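Local atomic coordinates of DNA fragmentation factor subunit beta (Mus musculus, PDB entry 1V0D), a protein that cleaves DNA as a nuclease during apoptosis, bringing about the DNA fragmentation and chromatin condensation of dying cells. Residues G225-Q230 / N245-R250; Y161-R166 / G207-R212. One frame throughout, in Å; residues are numbered along the deposited sequence.

In the fold
Contact 2 (161-166 with 207-212) closes along the chain before contact 1 (225-230 with 245-250) opens, and both fall within the DFF40 family region; their centres are 13 Å apart. Y247 joins them directly: its OH lies 2.7 Å from F210 O and 2.9 Å from R212 N, both probable hydrogen bonds, while F227 CZ packs against F210 O. Helix 155-175 is common ground, for it supplies segment 161-166 and, through L159, touches F210, P246 and Y247. The loop that follows helix 186-202 is thus fastened to the long helix and, through Y247 and F227, to the ends of the ribbon of strands 227-228 and 243-244, whose neighbouring C229 and H242 bind zinc.

Contact 1. Residues G225-Q230 / N245-R250; sequences GWFSCQ and NPYGNR. With ZN (zinc ion), chain B.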
loop_
_atom_site.group_PDB
_atom_site.type_symbol
_atom_site.label_atom_id
_atom_site.label_comp_id
_atom_site.label_asym_id
_atom_site.label_seq_id
_atom_site.Cartn_x
_atom_site.Cartn_y
_atom_site.Cartn_z
ATOM N N GLY A 225 -0.397 9.792 19.113
ATOM C CA GLY A 225 -0.066 9.299 17.790
ATOM C C GLY A 225 -1.165 8.525 17.075
ATOM O O GLY A 225 -0.891 7.881 16.061
ATOM N N TRP A 226 -2.402 8.583 17.574
ATOM C CA TRP A 226 -3.511 7.869 16.934
ATOM C C TRP A 226 -4.242 8.629 15.817
ATOM O O TRP A 226 -4.808 9.702 16.053
ATOM C CB TRP A 226 -4.545 7.443 17.976
ATOM C CG TRP A 226 -4.145 6.244 18.772
ATOM C CD1 TRP A 226 -3.566 6.227 20.010
ATOM C CD2 TRP A 226 -4.271 4.879 18.369
ATOM N NE1 TRP A 226 -3.324 4.934 20.403
ATOM C CE2 TRP A 226 -3.747 4.084 19.414
ATOM C CE3 TRP A 226 -4.774 4.249 17.223
ATOM C CZ2 TRP A 226 -3.712 2.684 19.348
ATOM C CZ3 TRP A 226 -4.738 2.859 17.156
ATOM C CH2 TRP A 226 -4.211 2.092 18.214
ATOM N N PHE A 227 -4.240 8.065 14.606
ATOM C CA PHE A 227 -4.923 8.679 13.469
ATOM C C PHE A 227 -6.213 7.922 13.177
ATOM O O PHE A 227 -6.266 6.699 13.308
ATOM C CB PHE A 227 -4.057 8.654 12.215
ATOM C CG PHE A 227 -2.769 9.403 12.344
ATOM C CD1 PHE A 227 -1.692 8.855 13.041
ATOM C CD2 PHE A 227 -2.610 10.648 11.738
ATOM C CE1 PHE A 227 -0.466 9.539 13.129
ATOM C CE2 PHE A 227 -1.388 11.342 11.818
ATOM C CZ PHE A 227 -0.318 10.786 12.513
ATOM N N SER A 228 -7.257 8.649 12.788
ATOM C CA SER A 228 -8.542 8.036 12.472
ATOM C C SER A 228 -8.854 8.241 11.014
ATOM O O SER A 228 -8.684 9.338 10.481
ATOM C CB SER A 228 -9.662 8.652 13.298
ATOM O OG SER A 228 -9.627 8.186 14.634
ATOM N N CYS A 229 -9.305 7.185 10.355
ATOM C CA CYS A 229 -9.648 7.310 8.952
ATOM C C CYS A 229 -10.795 8.316 8.889
ATOM O O CYS A 229 -11.721 8.260 9.701
ATOM C CB CYS A 229 -10.104 5.960 8.397
ATOM S SG CYS A 229 -10.491 6.000 6.651
ATOM N N GLN A 230 -10.738 9.250 7.950
ATOM C CA GLN A 230 -11.815 10.217 7.830
ATOM C C GLN A 230 -12.853 9.732 6.818
ATOM O O GLN A 230 -13.664 10.522 6.330
ATOM C CB GLN A 230 -11.265 11.565 7.391
ATOM C CG GLN A 230 -10.123 12.079 8.238
ATOM C CD GLN A 230 -9.734 13.500 7.861
ATOM O OE1 GLN A 230 -8.556 13.875 7.899
ATOM N NE2 GLN A 230 -10.733 14.303 7.500
ATOM N N ASN A 245 -1.733 3.690 14.781
ATOM C CA ASN A 245 -0.757 4.464 15.534
ATOM C C ASN A 245 0.625 4.092 15.033
ATOM O O ASN A 245 1.288 3.209 15.578
ATOM C CB ASN A 245 -0.878 4.192 17.034
ATOM C CG ASN A 245 -0.054 5.168 17.873
ATOM O OD1 ASN A 245 -0.436 5.513 18.994
ATOM N ND2 ASN A 245 1.082 5.609 17.335
ATOM N N PRO A 246 1.085 4.776 13.979
ATOM C CA PRO A 246 2.404 4.509 13.396
ATOM C C PRO A 246 3.559 4.633 14.387
ATOM O O PRO A 246 4.667 4.197 14.100
ATOM C CB PRO A 246 2.493 5.540 12.273
ATOM C CG PRO A 246 1.708 6.693 12.830
ATOM C CD PRO A 246 0.497 6.001 13.410
ATOM N N TYR A 247 3.300 5.215 15.552
ATOM C CA TYR A 247 4.357 5.401 16.538
ATOM C C TYR A 247 4.704 4.218 17.428
ATOM O O TYR A 247 5.755 4.234 18.079
ATOM C CB TYR A 247 4.042 6.571 17.472
ATOM C CG TYR A 247 4.087 7.927 16.836
ATOM C CD1 TYR A 247 2.974 8.440 16.171
ATOM C CD2 TYR A 247 5.227 8.721 16.929
ATOM C CE1 TYR A 247 2.987 9.715 15.618
ATOM C CE2 TYR A 247 5.253 10.001 16.378
ATOM C CZ TYR A 247 4.124 10.487 15.726
ATOM O OH TYR A 247 4.125 11.746 15.187
ATOM N N GLY A 248 3.869 3.191 17.483
ATOM C CA GLY A 248 4.217 2.121 18.398
ATOM C C GLY A 248 4.618 0.784 17.832
ATOM O O GLY A 248 4.462 -0.232 18.510
ATOM N N ASN A 249 5.187 0.763 16.635
ATOM C CA ASN A 249 5.503 -0.519 16.035
ATOM C C ASN A 249 6.135 -0.272 14.666
ATOM O O ASN A 249 5.732 0.642 13.946
ATOM C CB ASN A 249 4.174 -1.260 15.911
ATOM C CG ASN A 249 4.303 -2.620 15.334
ATOM O OD1 ASN A 249 4.840 -2.798 14.244
ATOM N ND2 ASN A 249 3.778 -3.608 16.049
ATOM N N ARG A 250 7.127 -1.079 14.306
ATOM C CA ARG A 250 7.793 -0.930 13.016
ATOM C C ARG A 250 6.825 -1.210 11.877
ATOM O O ARG A 250 6.717 -0.432 10.935
ATOM C CB ARG A 250 8.980 -1.885 12.907
ATOM C CG ARG A 250 9.543 -1.934 11.513
ATOM C CD ARG A 250 10.677 -2.918 11.355
ATOM N NE ARG A 250 11.081 -2.952 9.953
ATOM C CZ ARG A 250 10.626 -3.827 9.059
ATOM N NH1 ARG A 250 9.755 -4.773 9.419
ATOM N NH2 ARG A 250 11.003 -3.720 7.789
HETATM ZN ZN ZN B . -11.888 4.091 6.616
#
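The backbones of 225-230 and 245-250 come closest at W226 and N245, with CA atoms 4.6 Å apart, just beyond the paired strands; no clear hydrogen bond crosses here, but N245 CA directs its hydrogen at G225 O in a C-H...O contact of 3.5 Å. N245 lies between the two segments. Its CB sits above the six-membered ring of W226, 3.7 Å from the centroid and 10° off the normal, a CH-pi contact over the face. The side-chain amide continues from there past the indole toward the G225 carbonyl, its plane 76° from that of the ring. This geometry follows from CG standing anti to the backbone N (chi1 -169°), which carries the amide across to segment 225-230.

The ribbon next to this point is antiparallel: F227 pairs through its backbone with I244, and C229 with H242. In this nuclease of the His-Me finger clan the ribbon leads into the zinc site: C229 SG, just past strand 227-228, binds the zinc ion at 2.4 Å, and C238, H242 and C307 complete the coordination.

Beyond N245 the contact becomes apolar. F227 turns CE1 to P246 CG at 3.6 Å, the proline ring and the phenyl side chain crossing at about a right angle, while CE1 also meets Y247 CE1 near the edges of both rings, 4.3 Å apart. Y247 CD1 lies against G225 CA at 3.5 Å; a CB built on that glycine would point toward segment 245-250 and fall too close to CD1. F256 packs on F227, the two rings meeting, and W226 packs on K120 of the second subunit.

Contact 2. Residues Y161-R166 / G207-R212; sequences YSCESR and GSYFDR
With SG anti to the backbone N (chi1 179°), C163 extends from helix 155-175 toward F210, whose own CG lies beside its backbone N and turns a ring face to meet the cysteine. The sulfur stands over the ring, 4.1 Å from the centroid and 8° off the normal, a cysteine sulfur-aromatic contact. C163 CB lies over the same face nearer the rim, 3.3 Å from F210 CD2, and SG also reaches Y209 CB at 3.8 Å. One turn along the helix, R166 is extended from CG to NE and brings its guanidinium to the edge of the ring, with NE 3.6 Å from F210 CE2. The planes stand 83° apart, a T-shaped arrangement in which the phenyl edge points at the guanidinium face.

The contact thus docks a 3-10 turn, 207-209, and the residue after it onto a long helix. Backbones approach most closely at E164 and G207, CA to CA 4.4 Å, and E164 CG lies 3.5 Å from G207 CA. Were F210 an alanine, the C163 sulfur would probably lose its aromatic face and a gap would be likely to open beside the guanidinium. R166 NH1 is held separately by W259 O, and F256 meets F210 edge-to-face; the R166 side chain is about 10 Å from the bound magnesium ion.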
loop_
_atom_site.group_PDB
_atom_site.type_symbol
_atom_site.label_atom_id
_atom_site.label_comp_id
_atom_site.label_asym_id
_atom_site.label_seq_id
_atom_site.Cartn_x
_atom_site.Cartn_y
_atom_site.Cartn_z
ATOM N N TYR A 161 8.919 14.207 8.639
ATOM C CA TYR A 161 9.636 14.133 7.366
ATOM C C TYR A 161 8.789 13.407 6.315
ATOM O O TYR A 161 8.691 13.825 5.164
ATOM C CB TYR A 161 10.955 13.362 7.556
ATOM C CG TYR A 161 11.614 12.962 6.259
ATOM C CD1 TYR A 161 12.433 13.855 5.570
ATOM C CD2 TYR A 161 11.369 11.707 5.688
ATOM C CE1 TYR A 161 12.998 13.516 4.331
ATOM C CE2 TYR A 161 11.925 11.352 4.448
ATOM C CZ TYR A 161 12.741 12.263 3.773
ATOM O OH TYR A 161 13.304 11.927 2.553
ATOM N N SER A 162 8.201 12.293 6.725
ATOM C CA SER A 162 7.385 11.497 5.837
ATOM C C SER A 162 6.253 12.318 5.238
ATOM O O SER A 162 6.025 12.278 4.029
ATOM C CB SER A 162 6.810 10.315 6.598
ATOM O OG SER A 162 5.882 9.629 5.786
ATOM N N CYS A 163 5.547 13.057 6.089
ATOM C CA CYS A 163 4.437 13.883 5.646
ATOM C C CYS A 163 4.927 14.954 4.696
ATOM O O CYS A 163 4.315 15.185 3.656
ATOM C CB CYS A 163 3.744 14.544 6.837
ATOM S SG CYS A 163 2.370 15.629 6.377
ATOM N N GLU A 164 6.026 15.612 5.062
ATOM C CA GLU A 164 6.617 16.660 4.226
ATOM C C GLU A 164 6.917 16.148 2.826
ATOM O O GLU A 164 6.859 16.894 1.853
ATOM C CB GLU A 164 7.922 17.157 4.833
ATOM C CG GLU A 164 7.767 17.929 6.117
ATOM C CD GLU A 164 9.113 18.282 6.724
ATOM O OE1 GLU A 164 10.038 18.620 5.938
ATOM O OE2 GLU A 164 9.236 18.227 7.974
ATOM N N SER A 165 7.241 14.865 2.737
ATOM C CA SER A 165 7.569 14.245 1.471
ATOM C C SER A 165 6.363 14.113 0.563
ATOM O O SER A 165 6.442 14.414 -0.630
ATOM C CB SER A 165 8.188 12.878 1.719
ATOM O OG SER A 165 9.341 13.017 2.534
ATOM N N ARG A 166 5.244 13.659 1.116
ATOM C CA ARG A 166 4.052 13.502 0.302
ATOM C C ARG A 166 3.698 14.862 -0.258
ATOM O O ARG A 166 3.452 15.017 -1.455
ATOM C CB ARG A 166 2.885 12.993 1.135
ATOM C CG ARG A 166 3.195 11.784 1.975
ATOM C CD ARG A 166 1.929 11.275 2.631
ATOM N NE ARG A 166 2.152 10.063 3.413
ATOM C CZ ARG A 166 1.236 9.113 3.553
ATOM N NH1 ARG A 166 0.057 9.265 2.956
ATOM N NH2 ARG A 166 1.496 8.016 4.268
ATOM N N GLY A 207 4.483 19.235 7.505
ATOM C CA GLY A 207 4.891 17.957 8.079
ATOM C C GLY A 207 4.279 17.807 9.458
ATOM O O GLY A 207 4.202 16.719 10.033
ATOM N N SER A 208 3.843 18.939 9.988
ATOM C CA SER A 208 3.206 19.010 11.290
ATOM C C SER A 208 1.993 18.077 11.369
ATOM O O SER A 208 1.650 17.562 12.431
ATOM C CB SER A 208 2.790 20.455 11.538
ATOM O OG SER A 208 1.793 20.515 12.528
ATOM N N TYR A 209 1.350 17.846 10.232
ATOM C CA TYR A 209 0.184 16.978 10.205
ATOM C C TYR A 209 0.411 15.592 10.799
ATOM O O TYR A 209 -0.501 15.030 11.392
ATOM C CB TYR A 209 -0.339 16.804 8.770
ATOM C CG TYR A 209 -1.011 18.021 8.176
ATOM C CD1 TYR A 209 -1.585 18.997 8.987
ATOM C CD2 TYR A 209 -1.111 18.176 6.793
ATOM C CE1 TYR A 209 -2.243 20.100 8.431
ATOM C CE2 TYR A 209 -1.769 19.275 6.231
ATOM C CZ TYR A 209 -2.327 20.227 7.056
ATOM O OH TYR A 209 -2.973 21.306 6.508
ATOM N N PHE A 210 1.612 15.034 10.643
ATOM C CA PHE A 210 1.875 13.683 11.149
ATOM C C PHE A 210 2.543 13.564 12.497
ATOM O O PHE A 210 2.584 12.472 13.056
ATOM C CB PHE A 210 2.718 12.873 10.160
ATOM C CG PHE A 210 1.967 12.394 8.955
ATOM C CD1 PHE A 210 0.632 12.738 8.756
ATOM C CD2 PHE A 210 2.608 11.616 7.995
ATOM C CE1 PHE A 210 -0.045 12.316 7.620
ATOM C CE2 PHE A 210 1.938 11.192 6.857
ATOM C CZ PHE A 210 0.610 11.543 6.669
ATOM N N ASP A 211 3.073 14.654 13.040
ATOM C CA ASP A 211 3.751 14.516 14.318
ATOM C C ASP A 211 2.979 14.942 15.560
ATOM O O ASP A 211 2.548 16.091 15.693
ATOM C CB ASP A 211 5.143 15.177 14.236
ATOM C CG ASP A 211 5.306 16.378 15.143
ATOM O OD1 ASP A 211 5.073 17.508 14.672
ATOM O OD2 ASP A 211 5.684 16.191 16.322
ATOM N N ARG A 212 2.769 13.975 16.452
ATOM C CA ARG A 212 2.080 14.229 17.703
ATOM C C ARG A 212 2.934 15.267 18.406
ATOM O O ARG A 212 3.998 15.643 17.914
ATOM C CB ARG A 212 1.989 12.940 18.527
ATOM C CG ARG A 212 3.310 12.187 18.717
ATOM C CD ARG A 212 3.099 10.834 19.430
ATOM N NE ARG A 212 4.360 10.169 19.775
ATOM C CZ ARG A 212 4.460 8.932 20.264
ATOM N NH1 ARG A 212 3.373 8.195 20.474
ATOM N NH2 ARG A 212 5.653 8.433 20.559
#